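Putative pyrazinamidase/nicotinamidase (Streptococcus mutans, PDB 3S2S) probably hydrolyses nicotinamide and its analogue pyrazinamide to the corresponding acids, as a zinc-binding member of the isochorismatase family. Local coordinates at residues K37-I42 and V161-L166; K66-V71 and Q189-S194; Y183-V188 and L211-I216. All blocks are in the same frame, centred on the assembly; numbering follows the deposited sequence.

Interaction 1: residues K37-I42 and V161-L166. With CAD (cacodylic acid), chain F.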
ATOM      1  N   LYS A  37       0.398  21.723  -5.466  1.00 34.98           N
ATOM      2  CA  LYS A  37      -0.688  21.477  -4.496  1.00 26.41           C
ATOM      3  C   LYS A  37      -1.882  20.824  -5.171  1.00 23.08           C
ATOM      4  O   LYS A  37      -2.135  21.040  -6.356  1.00 21.88           O
ATOM      5  CB  LYS A  37      -1.183  22.759  -3.820  1.00 31.19           C
ATOM      6  CG  LYS A  37      -0.357  23.238  -2.635  1.00 37.69           C
ATOM      7  CD  LYS A  37      -1.173  24.227  -1.790  1.00 32.66           C
ATOM      8  CE  LYS A  37      -0.312  24.924  -0.758  1.00 40.48           C
ATOM      9  NZ  LYS A  37      -1.106  25.994  -0.089  1.00 37.91           N
ATOM     10  N   ALA A  38      -2.614  20.024  -4.407  1.00 17.86           N
ATOM     11  CA  ALA A  38      -3.857  19.457  -4.914  1.00 16.06           C
ATOM     12  C   ALA A  38      -4.967  19.683  -3.940  1.00 17.83           C
ATOM     13  O   ALA A  38      -4.804  19.438  -2.754  1.00 22.55           O
ATOM     14  CB  ALA A  38      -3.703  17.956  -5.152  1.00 21.50           C
ATOM     15  N   LEU A  39      -6.106  20.125  -4.459  1.00 16.99           N
ATOM     16  CA  LEU A  39      -7.290  20.295  -3.638  1.00 16.19           C
ATOM     17  C   LEU A  39      -8.155  19.047  -3.793  1.00 16.81           C
ATOM     18  O   LEU A  39      -8.430  18.618  -4.910  1.00 19.53           O
ATOM     19  CB  LEU A  39      -8.043  21.586  -4.022  1.00 16.38           C
ATOM     20  CG  LEU A  39      -9.253  21.799  -3.104  1.00 22.84           C
ATOM     21  CD1 LEU A  39      -9.383  23.268  -2.699  1.00 23.45           C
ATOM     22  CD2 LEU A  39     -10.543  21.209  -3.680  1.00 22.56           C
ATOM     23  N   ILE A  40      -8.533  18.441  -2.667  1.00 14.31           N
ATOM     24  CA  ILE A  40      -9.357  17.225  -2.692  1.00 13.76           C
ATOM     25  C   ILE A  40     -10.775  17.629  -2.314  1.00 18.07           C
ATOM     26  O   ILE A  40     -10.962  18.249  -1.280  1.00 17.36           O
ATOM     27  CB  ILE A  40      -8.836  16.134  -1.710  1.00 15.88           C
ATOM     28  CG1 ILE A  40      -7.314  15.976  -1.789  1.00 16.30           C
ATOM     29  CG2 ILE A  40      -9.506  14.771  -2.014  1.00 15.81           C
ATOM     30  CD1 ILE A  40      -6.784  15.693  -3.191  1.00 20.24           C
ATOM     31  N   SER A  41     -11.753  17.318  -3.174  1.00 14.84           N
ATOM     32  CA  SER A  41     -13.161  17.675  -2.947  1.00 17.09           C
ATOM     33  C   SER A  41     -13.905  16.411  -2.570  1.00 16.40           C
ATOM     34  O   SER A  41     -14.192  15.562  -3.425  1.00 16.41           O
ATOM     35  CB  SER A  41     -13.775  18.311  -4.196  1.00 17.84           C
ATOM     36  OG  SER A  41     -15.087  18.804  -3.922  1.00 17.72           O
ATOM     37  N   ILE A  42     -14.185  16.264  -1.279  1.00 15.64           N
ATOM     38  CA  ILE A  42     -14.626  14.962  -0.778  1.00 16.55           C
ATOM     39  C   ILE A  42     -16.138  14.893  -0.579  1.00 17.42           C
ATOM     40  O   ILE A  42     -16.687  15.557   0.298  1.00 17.71           O
ATOM     41  CB  ILE A  42     -13.921  14.621   0.536  1.00 14.44           C
ATOM     42  CG1 ILE A  42     -12.400  14.737   0.368  1.00 15.26           C
ATOM     43  CG2 ILE A  42     -14.314  13.208   1.043  1.00 16.93           C
ATOM     44  CD1 ILE A  42     -11.668  14.588   1.688  1.00 19.30           C
ATOM     45  N   VAL A 161      -4.960  19.803   0.045  1.00 16.48           N
ATOM     46  CA  VAL A 161      -5.896  20.724   0.671  1.00 14.39           C
ATOM     47  C   VAL A 161      -7.234  20.020   0.736  1.00 16.93           C
ATOM     48  O   VAL A 161      -7.809  19.714  -0.300  1.00 18.25           O
ATOM     49  CB  VAL A 161      -5.997  22.015  -0.121  1.00 19.73           C
ATOM     50  CG1 VAL A 161      -6.914  23.002   0.594  1.00 21.61           C
ATOM     51  CG2 VAL A 161      -4.596  22.619  -0.297  1.00 20.22           C
ATOM     52  N   LEU A 162      -7.714  19.736   1.943  1.00 16.04           N
ATOM     53  CA  LEU A 162      -8.921  18.924   2.089  1.00 17.80           C
ATOM     54  C   LEU A 162     -10.172  19.773   2.267  1.00 16.87           C
ATOM     55  O   LEU A 162     -10.171  20.712   3.059  1.00 18.14           O
ATOM     56  CB  LEU A 162      -8.783  17.967   3.273  1.00 14.64           C
ATOM     57  CG  LEU A 162      -7.525  17.095   3.227  1.00 15.01           C
ATOM     58  CD1 LEU A 162      -7.556  16.163   4.437  1.00 17.39           C
ATOM     59  CD2 LEU A 162      -7.473  16.285   1.924  1.00 17.63           C
ATOM     60  N   THR A 163     -11.218  19.441   1.517  1.00 14.02           N
ATOM     61  CA  THR A 163     -12.513  20.100   1.635  1.00 15.11           C
ATOM     62  C   THR A 163     -13.581  19.025   1.523  1.00 17.35           C
ATOM     63  O   THR A 163     -13.321  17.949   0.993  1.00 17.61           O
ATOM     64  CB  THR A 163     -12.767  21.100   0.467  1.00 19.38           C
ATOM     65  OG1 THR A 163     -12.840  20.379  -0.788  1.00 20.06           O
ATOM     66  CG2 THR A 163     -11.662  22.162   0.388  1.00 17.99           C
ATOM     67  N   GLY A 164     -14.789  19.328   1.993  1.00 17.66           N
ATOM     68  CA  GLY A 164     -15.903  18.410   1.793  1.00 17.81           C
ATOM     69  C   GLY A 164     -16.475  17.881   3.092  1.00 20.52           C
ATOM     70  O   GLY A 164     -16.356  18.531   4.125  1.00 18.02           O
ATOM     71  N   VAL A 165     -17.082  16.696   3.036  1.00 17.35           N
ATOM     72  CA  VAL A 165     -17.835  16.126   4.162  1.00 16.73           C
ATOM     73  C   VAL A 165     -17.547  14.623   4.252  1.00 17.25           C
ATOM     74  O   VAL A 165     -17.091  14.033   3.276  1.00 17.49           O
ATOM     75  CB  VAL A 165     -19.378  16.361   3.986  1.00 15.45           C
ATOM     76  CG1 VAL A 165     -19.707  17.856   3.991  1.00 19.61           C
ATOM     77  CG2 VAL A 165     -19.862  15.721   2.705  1.00 18.01           C
ATOM     78  N   LEU A 166     -17.759  13.994   5.417  1.00 18.32           N
ATOM     79  CA  LEU A 166     -18.019  14.669   6.679  1.00 19.96           C
ATOM     80  C   LEU A 166     -16.651  14.805   7.349  1.00 19.28           C
ATOM     81  O   LEU A 166     -15.762  13.949   7.162  1.00 18.50           O
ATOM     82  CB  LEU A 166     -18.912  13.809   7.574  1.00 25.33           C
ATOM     83  CG  LEU A 166     -20.363  13.535   7.166  1.00 32.34           C
ATOM     84  CD1 LEU A 166     -21.046  12.781   8.303  1.00 39.55           C
ATOM     85  CD2 LEU A 166     -21.072  14.822   6.891  1.00 32.58           C
TER
HETATM   86 AS   CAD F 185     -18.305  10.405   4.418  0.80 24.59          AS
HETATM   87  C1  CAD F 185     -19.169  11.442   3.013  1.00 19.95           C
HETATM   88  C2  CAD F 185     -19.461   8.913   5.016  1.00 26.46           C
HETATM   89  O1  CAD F 185     -17.703  11.324   5.628  1.00 32.58           O
HETATM   90  O   HOH W   1     -14.220  21.106  -3.129  1.00 18.10           O
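Thr163 holds OG1 between its backbone N and carbonyl carbon (chi1 64°), which turns the hydroxyl onto the carbonyl of Ile40 in the neighbouring parallel strand; Ser41, with OG trans to its own N, reaches a water shared with that same hydroxyl. Ile40 O thus takes two donors from one residue: Thr163 N, nearly in line with the C=O but with a bent N-H (145°), at 3.1 Å, and Thr163 OG1 at 2.9 Å from a position tilted off the carbonyl plane. The ladder between 37-42 and 161-166 continues with Ile40 N to Val161 O (2.8 Å) and Val165 N to Ile42 O (3.0 Å). On the face of Leu39 and Thr163, under helix 65-77, Leu39 CD1 lies 4.1 Å from Val161 CG1. On the other face Ile40 and Leu162 run side by side, CG1 to CD2 3.7 Å. Gly164, at phi 118°, lays its CA against Ile42 O in a CA-H...O contact. Cys170 N binds the same cacodylic acid as Leu166 N, which follows a cis peptide and donates to O1 at 2.7 Å. Ile40 O is therefore gripped twice inside the buried sheet, while the loop just beyond the strands turns a backbone N-H onto the ligand oxygen.

Interaction 2: residues K66-V71 and Q189-S194; sequences KAIAQV and QSAVAS
The 66-71 part of helix 65-77 lies against a type I beta turn, Gln189 to Val192, and the two backbones come closest at Ile68 and Ala191, whose CA atoms are 4.6 Å apart. No hydrogen bond joins the segments; van der Waals contacts of methyl and methylene groups carry them. Ala191 is the centre: its methyl points at the helix and settles over the backbone of Ile68, with Ala191 CB 3.8 Å from Ile68 CA and 3.9 Å from Ile68 CB. Val71, one turn further along, closes over the same methyl with CG1, 4.0 Å from Ala191 CB; a chi1 of 72° sets that branch between the backbone N and carbonyl carbon of Val71. Ile68 carries CG1 trans to its N (chi1 -168°), and the extended chain brings CD1 alongside the turn, 3.8 Å from Ala191 O. One turn before Val71, Ala67 CB presses on the backbone of Ser190, 3.3 Å from Ser190 O, and meets Ser190 OG at a looser 4.0 Å. The inner side of the contact is buried and the Ser190 side is open to solvent. Thr163 of strand 159-165 touches Ile68, Val71 and Ala191, placing the helix over one face of the parallel sheet, while Ala191 and Ala193 bond through their backbones to Gly164 and Val192 packs on His200 of helix 197-209.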
ATOM      1  N   LYS A  66     -21.286  27.776  -0.609  1.00 25.62           N
ATOM      2  CA  LYS A  66     -20.622  28.874  -1.311  1.00 24.07           C
ATOM      3  C   LYS A  66     -19.116  28.845  -1.070  1.00 24.85           C
ATOM      4  O   LYS A  66     -18.325  29.014  -1.999  1.00 25.98           O
ATOM      5  CB  LYS A  66     -21.192  30.219  -0.851  1.00 28.48           C
ATOM      6  CG  LYS A  66     -22.706  30.227  -0.768  1.00 47.23           C
ATOM      7  CD  LYS A  66     -23.334  31.163  -1.786  1.00 62.61           C
ATOM      8  CE  LYS A  66     -23.126  32.624  -1.411  1.00 72.67           C
ATOM      9  NZ  LYS A  66     -23.908  33.549  -2.285  1.00 76.24           N
ATOM     10  N   ALA A  67     -18.715  28.611   0.176  1.00 23.81           N
ATOM     11  CA  ALA A  67     -17.299  28.615   0.526  1.00 22.90           C
ATOM     12  C   ALA A  67     -16.533  27.509  -0.204  1.00 23.62           C
ATOM     13  O   ALA A  67     -15.425  27.730  -0.688  1.00 22.67           O
ATOM     14  CB  ALA A  67     -17.112  28.446   2.032  1.00 23.38           C
ATOM     15  N   ILE A  68     -17.104  26.310  -0.242  1.00 21.73           N
ATOM     16  CA  ILE A  68     -16.368  25.204  -0.840  1.00 17.60           C
ATOM     17  C   ILE A  68     -16.244  25.453  -2.345  1.00 20.43           C
ATOM     18  O   ILE A  68     -15.221  25.155  -2.940  1.00 21.51           O
ATOM     19  CB  ILE A  68     -16.985  23.804  -0.505  1.00 17.79           C
ATOM     20  CG1 ILE A  68     -16.021  22.682  -0.909  1.00 19.42           C
ATOM     21  CG2 ILE A  68     -18.350  23.621  -1.186  1.00 19.98           C
ATOM     22  CD1 ILE A  68     -16.496  21.309  -0.448  1.00 19.29           C
ATOM     23  N   ALA A  69     -17.270  26.039  -2.966  1.00 20.29           N
ATOM     24  CA  ALA A  69     -17.137  26.383  -4.383  1.00 23.10           C
ATOM     25  C   ALA A  69     -16.055  27.443  -4.599  1.00 24.58           C
ATOM     26  O   ALA A  69     -15.227  27.339  -5.509  1.00 24.33           O
ATOM     27  CB  ALA A  69     -18.485  26.841  -4.979  1.00 23.17           C
ATOM     28  N   GLN A  70     -16.056  28.467  -3.758  1.00 26.02           N
ATOM     29  CA  GLN A  70     -15.098  29.551  -3.924  1.00 24.70           C
ATOM     30  C   GLN A  70     -13.666  29.097  -3.714  1.00 23.67           C
ATOM     31  O   GLN A  70     -12.773  29.497  -4.458  1.00 24.19           O
ATOM     32  CB  GLN A  70     -15.440  30.720  -3.002  1.00 26.41           C
ATOM     33  CG  GLN A  70     -16.659  31.465  -3.474  1.00 40.39           C
ATOM     34  CD  GLN A  70     -17.169  32.460  -2.454  1.00 51.89           C
ATOM     35  OE1 GLN A  70     -16.871  32.361  -1.261  1.00 52.58           O
ATOM     36  NE2 GLN A  70     -17.955  33.420  -2.918  1.00 53.56           N
ATOM     37  N   VAL A  71     -13.443  28.246  -2.719  1.00 23.17           N
ATOM     38  CA  VAL A  71     -12.079  27.813  -2.453  1.00 20.91           C
ATOM     39  C   VAL A  71     -11.582  26.889  -3.557  1.00 22.07           C
ATOM     40  O   VAL A  71     -10.406  26.892  -3.880  1.00 23.96           O
ATOM     41  CB  VAL A  71     -11.896  27.197  -1.043  1.00 30.22           C
ATOM     42  CG1 VAL A  71     -12.539  25.851  -0.955  1.00 32.50           C
ATOM     43  CG2 VAL A  71     -10.405  27.106  -0.683  1.00 35.00           C
ATOM     44  N   GLN A 189     -11.210  25.284   6.977  1.00 22.35           N
ATOM     45  CA  GLN A 189     -12.253  25.112   7.981  1.00 22.65           C
ATOM     46  C   GLN A 189     -13.646  25.495   7.477  1.00 22.70           C
ATOM     47  O   GLN A 189     -14.643  24.857   7.835  1.00 23.61           O
ATOM     48  CB  GLN A 189     -11.933  25.879   9.284  1.00 24.42           C
ATOM     49  CG  GLN A 189     -13.009  25.666  10.354  1.00 27.92           C
ATOM     50  CD  GLN A 189     -12.588  26.115  11.746  1.00 42.41           C
ATOM     51  OE1 GLN A 189     -11.435  26.478  11.980  1.00 45.64           O
ATOM     52  NE2 GLN A 189     -13.530  26.075  12.685  1.00 43.17           N
ATOM     53  N   SER A 190     -13.714  26.532   6.645  1.00 18.89           N
ATOM     54  CA  SER A 190     -15.004  27.028   6.160  1.00 21.89           C
ATOM     55  C   SER A 190     -15.566  26.148   5.055  1.00 22.69           C
ATOM     56  O   SER A 190     -16.677  26.373   4.573  1.00 22.92           O
ATOM     57  CB  SER A 190     -14.843  28.461   5.644  1.00 27.28           C
ATOM     58  OG  SER A 190     -13.952  28.501   4.538  1.00 32.32           O
ATOM     59  N   ALA A 191     -14.798  25.135   4.659  1.00 19.62           N
ATOM     60  CA  ALA A 191     -15.221  24.267   3.554  1.00 18.76           C
ATOM     61  C   ALA A 191     -15.207  22.782   3.923  1.00 19.38           C
ATOM     62  O   ALA A 191     -15.056  21.921   3.050  1.00 19.57           O
ATOM     63  CB  ALA A 191     -14.343  24.519   2.343  1.00 19.67           C
ATOM     64  N   VAL A 192     -15.364  22.480   5.207  1.00 17.59           N
ATOM     65  CA  VAL A 192     -15.604  21.110   5.665  1.00 16.48           C
ATOM     66  C   VAL A 192     -16.749  21.164   6.655  1.00 20.03           C
ATOM     67  O   VAL A 192     -16.973  22.206   7.282  1.00 21.27           O
ATOM     68  CB  VAL A 192     -14.372  20.438   6.347  1.00 20.58           C
ATOM     69  CG1 VAL A 192     -13.273  20.159   5.326  1.00 19.68           C
ATOM     70  CG2 VAL A 192     -13.843  21.270   7.512  1.00 21.24           C
ATOM     71  N   ALA A 193     -17.502  20.073   6.775  1.00 18.15           N
ATOM     72  CA  ALA A 193     -18.615  20.036   7.733  1.00 19.70           C
ATOM     73  C   ALA A 193     -19.001  18.625   8.146  1.00 18.26           C
ATOM     74  O   ALA A 193     -18.722  17.670   7.435  1.00 19.80           O
ATOM     75  CB  ALA A 193     -19.842  20.758   7.160  1.00 24.74           C
ATOM     76  N   SER A 194     -19.658  18.495   9.300  1.00 21.24           N
ATOM     77  CA  SER A 194     -20.254  17.219   9.682  1.00 22.40           C
ATOM     78  C   SER A 194     -21.654  17.469  10.239  1.00 24.29           C
ATOM     79  O   SER A 194     -22.021  18.609  10.504  1.00 22.75           O
ATOM     80  CB  SER A 194     -19.420  16.521  10.769  1.00 27.68           C
ATOM     81  OG  SER A 194     -19.944  15.217  11.043  1.00 32.84           O
TER

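Interaction 3: residues Y183-V188 and L211-I216; sequences YQIEVV and LGATII
Val187 has both its N-H and its C=O engaged by 214-216, an edge strand of the parallel alpha/beta sheet: it donates to Thr214 O (2.9 Å) and receives Ile216 N on its own carbonyl (2.9 Å). The connection between the two strands passes through the short strand 192-193 and then helix 197-209, crossing right-handed. A third bond, Thr214 N to Ile185 O at 3.0 Å, completes the ladder. Ahead of it, where the strands part, a water takes over: it accepts from Ile185 N (3.0 Å) and donates, at longer range, to Gly212 O and to Gln184 OE1. Gly212 is the first residue to leave the preceding helix and does so with positive phi. Along the other edge of strand 184-188, Gln184 and Glu186 form backbone bonds with Asp158, Val160 and Leu162. On the face of Glu186 and Thr214 the two side chains lie alongside each other, and the carboxylate of Glu186 forms a salt bridge with Lys37 NZ through OE1. On the opposite face Ile185 CG2 packs on Ala213 CB at 3.8 Å, and Val187 and Ile215 meet beside Leu207 of helix 197-209. With CG1 opposite its carbonyl carbon (chi1 -50°) and an extended chain, Ile216 reaches across to Glu186, where CD1 lies 3.9 Å from OE1.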
ATOM      1  N   TYR A 183       2.219  13.268   2.911  1.00 16.80           N
ATOM      2  CA  TYR A 183       1.750  14.567   2.424  1.00 15.93           C
ATOM      3  C   TYR A 183       1.682  15.615   3.520  1.00 16.75           C
ATOM      4  O   TYR A 183       1.313  15.309   4.646  1.00 18.97           O
ATOM      5  CB  TYR A 183       0.356  14.456   1.756  1.00 15.47           C
ATOM      6  CG  TYR A 183       0.433  13.696   0.456  1.00 16.60           C
ATOM      7  CD1 TYR A 183       0.823  14.338  -0.713  1.00 18.04           C
ATOM      8  CD2 TYR A 183       0.138  12.338   0.409  1.00 17.18           C
ATOM      9  CE1 TYR A 183       0.933  13.628  -1.913  1.00 21.48           C
ATOM     10  CE2 TYR A 183       0.244  11.609  -0.785  1.00 16.10           C
ATOM     11  CZ  TYR A 183       0.648  12.269  -1.935  1.00 17.44           C
ATOM     12  OH  TYR A 183       0.782  11.565  -3.113  1.00 17.20           O
ATOM     13  N   GLN A 184       2.014  16.854   3.173  1.00 17.56           N
ATOM     14  CA  GLN A 184       1.583  17.993   3.996  1.00 17.62           C
ATOM     15  C   GLN A 184       0.085  18.148   3.797  1.00 19.58           C
ATOM     16  O   GLN A 184      -0.433  17.888   2.713  1.00 20.28           O
ATOM     17  CB  GLN A 184       2.291  19.284   3.582  1.00 23.01           C
ATOM     18  CG  GLN A 184       3.793  19.183   3.622  1.00 30.44           C
ATOM     19  CD  GLN A 184       4.290  18.721   4.958  1.00 43.47           C
ATOM     20  OE1 GLN A 184       3.929  19.284   6.000  1.00 46.90           O
ATOM     21  NE2 GLN A 184       5.124  17.685   4.948  1.00 43.72           N
ATOM     22  N   ILE A 185      -0.607  18.568   4.844  1.00 16.84           N
ATOM     23  CA  ILE A 185      -2.073  18.623   4.818  1.00 18.79           C
ATOM     24  C   ILE A 185      -2.557  19.992   5.246  1.00 20.47           C
ATOM     25  O   ILE A 185      -2.092  20.536   6.258  1.00 19.32           O
ATOM     26  CB  ILE A 185      -2.679  17.600   5.795  1.00 18.09           C
ATOM     27  CG1 ILE A 185      -2.147  16.200   5.488  1.00 19.03           C
ATOM     28  CG2 ILE A 185      -4.204  17.653   5.759  1.00 20.28           C
ATOM     29  CD1 ILE A 185      -2.454  15.188   6.599  1.00 21.35           C
ATOM     30  N   GLU A 186      -3.453  20.564   4.450  1.00 16.36           N
ATOM     31  CA  GLU A 186      -4.185  21.759   4.846  1.00 18.10           C
ATOM     32  C   GLU A 186      -5.652  21.371   4.887  1.00 23.67           C
ATOM     33  O   GLU A 186      -6.106  20.544   4.091  1.00 22.82           O
ATOM     34  CB  GLU A 186      -3.948  22.891   3.845  1.00 21.71           C
ATOM     35  CG  GLU A 186      -2.487  23.279   3.738  1.00 23.84           C
ATOM     36  CD  GLU A 186      -2.227  24.445   2.787  1.00 32.00           C
ATOM     37  OE1 GLU A 186      -2.991  24.616   1.822  1.00 31.65           O
ATOM     38  OE2 GLU A 186      -1.254  25.208   3.016  1.00 38.54           O
ATOM     39  N   VAL A 187      -6.388  21.939   5.833  1.00 19.75           N
ATOM     40  CA  VAL A 187      -7.831  21.739   5.867  1.00 21.43           C
ATOM     41  C   VAL A 187      -8.483  23.104   5.874  1.00 23.13           C
ATOM     42  O   VAL A 187      -8.127  23.968   6.677  1.00 22.79           O
ATOM     43  CB  VAL A 187      -8.263  20.982   7.127  1.00 21.94           C
ATOM     44  CG1 VAL A 187      -9.784  20.785   7.125  1.00 26.81           C
ATOM     45  CG2 VAL A 187      -7.539  19.644   7.207  1.00 26.29           C
ATOM     46  N   VAL A 188      -9.437  23.327   4.981  1.00 22.51           N
ATOM     47  CA  VAL A 188     -10.065  24.642   4.913  1.00 21.99           C
ATOM     48  C   VAL A 188     -11.287  24.619   5.822  1.00 24.71           C
ATOM     49  O   VAL A 188     -12.276  23.972   5.504  1.00 19.10           O
ATOM     50  CB  VAL A 188     -10.494  24.966   3.468  1.00 26.11           C
ATOM     51  CG1 VAL A 188     -11.170  26.361   3.381  1.00 24.90           C
ATOM     52  CG2 VAL A 188      -9.291  24.854   2.523  1.00 24.86           C
ATOM     53  N   LEU A 211      -2.189  15.074  13.415  1.00 18.86           N
ATOM     54  CA  LEU A 211      -1.611  15.008  12.071  1.00 17.89           C
ATOM     55  C   LEU A 211      -0.749  16.189  11.658  1.00 24.34           C
ATOM     56  O   LEU A 211      -0.127  16.154  10.605  1.00 25.69           O
ATOM     57  CB  LEU A 211      -2.708  14.791  11.018  1.00 17.43           C
ATOM     58  CG  LEU A 211      -3.668  13.638  11.289  1.00 17.89           C
ATOM     59  CD1 LEU A 211      -4.633  13.488  10.100  1.00 23.64           C
ATOM     60  CD2 LEU A 211      -2.973  12.304  11.567  1.00 22.31           C
ATOM     61  N   GLY A 212      -0.742  17.250  12.461  1.00 22.19           N
ATOM     62  CA  GLY A 212       0.029  18.436  12.141  1.00 20.77           C
ATOM     63  C   GLY A 212      -0.496  19.209  10.941  1.00 24.44           C
ATOM     64  O   GLY A 212       0.239  19.967  10.309  1.00 25.89           O
ATOM     65  N   ALA A 213      -1.772  19.019  10.622  1.00 19.20           N
ATOM     66  CA  ALA A 213      -2.384  19.751   9.515  1.00 19.17           C
ATOM     67  C   ALA A 213      -2.495  21.239   9.825  1.00 21.85           C
ATOM     68  O   ALA A 213      -2.645  21.636  10.984  1.00 22.27           O
ATOM     69  CB  ALA A 213      -3.791  19.192   9.217  1.00 20.08           C
ATOM     70  N   THR A 214      -2.464  22.053   8.779  1.00 18.72           N
ATOM     71  CA  THR A 214      -2.743  23.478   8.903  1.00 19.59           C
ATOM     72  C   THR A 214      -4.236  23.702   8.745  1.00 20.90           C
ATOM     73  O   THR A 214      -4.798  23.402   7.696  1.00 22.91           O
ATOM     74  CB  THR A 214      -2.029  24.255   7.794  1.00 22.37           C
ATOM     75  OG1 THR A 214      -0.625  24.002   7.872  1.00 24.10           O
ATOM     76  CG2 THR A 214      -2.293  25.773   7.935  1.00 27.90           C
ATOM     77  N   ILE A 215      -4.882  24.202   9.797  1.00 20.98           N
ATOM     78  CA  ILE A 215      -6.291  24.556   9.711  1.00 21.94           C
ATOM     79  C   ILE A 215      -6.358  26.001   9.239  1.00 23.93           C
ATOM     80  O   ILE A 215      -5.946  26.928   9.945  1.00 23.23           O
ATOM     81  CB  ILE A 215      -7.011  24.402  11.077  1.00 20.84           C
ATOM     82  CG1 ILE A 215      -6.697  23.031  11.700  1.00 20.76           C
ATOM     83  CG2 ILE A 215      -8.509  24.633  10.931  1.00 25.85           C
ATOM     84  CD1 ILE A 215      -7.101  21.820  10.857  1.00 26.72           C
ATOM     85  N   ILE A 216      -6.836  26.181   8.036  1.00 24.97           N
ATOM     86  CA  ILE A 216      -6.988  27.478   7.447  1.00 26.79           C
ATOM     87  C   ILE A 216      -8.360  28.033   7.748  1.00 31.05           C
ATOM     88  O   ILE A 216      -9.336  27.485   7.348  1.00 26.08           O
ATOM     89  CB  ILE A 216      -6.868  27.403   5.947  1.00 32.46           C
ATOM     90  CG1 ILE A 216      -5.627  26.640   5.532  1.00 36.10           C
ATOM     91  CG2 ILE A 216      -6.881  28.779   5.378  1.00 33.62           C
ATOM     92  CD1 ILE A 216      -5.454  26.591   4.139  1.00 40.98           C
TER
HETATM   93  O   HOH W   2       1.049  19.005   7.267  1.00 25.16           O

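Strand 159-165 ties all three contacts together. Interaction 1 meets interaction 2 at Gly164, whose N is 2.8 Å from Ala191 O, and meets interaction 3 where Leu162 N lies 2.8 Å from Glu186 O. The salt bridge of Glu186 also spans interactions 1 and 3. Interactions 2 and 3 are joined by Gln189 N and Ile216 O, 2.9 Å apart, as the chain leaves strand 184-188 for the turn. The cacodylic acid pocket is contacted directly by interaction 1 alone; the side chains of Ile68 and Val187 stay about 11 and 12 Å from the ligand. The side chain of Ile42 is about 10 Å from the zinc ion, held by Asp87, His89, Glu98 and His105.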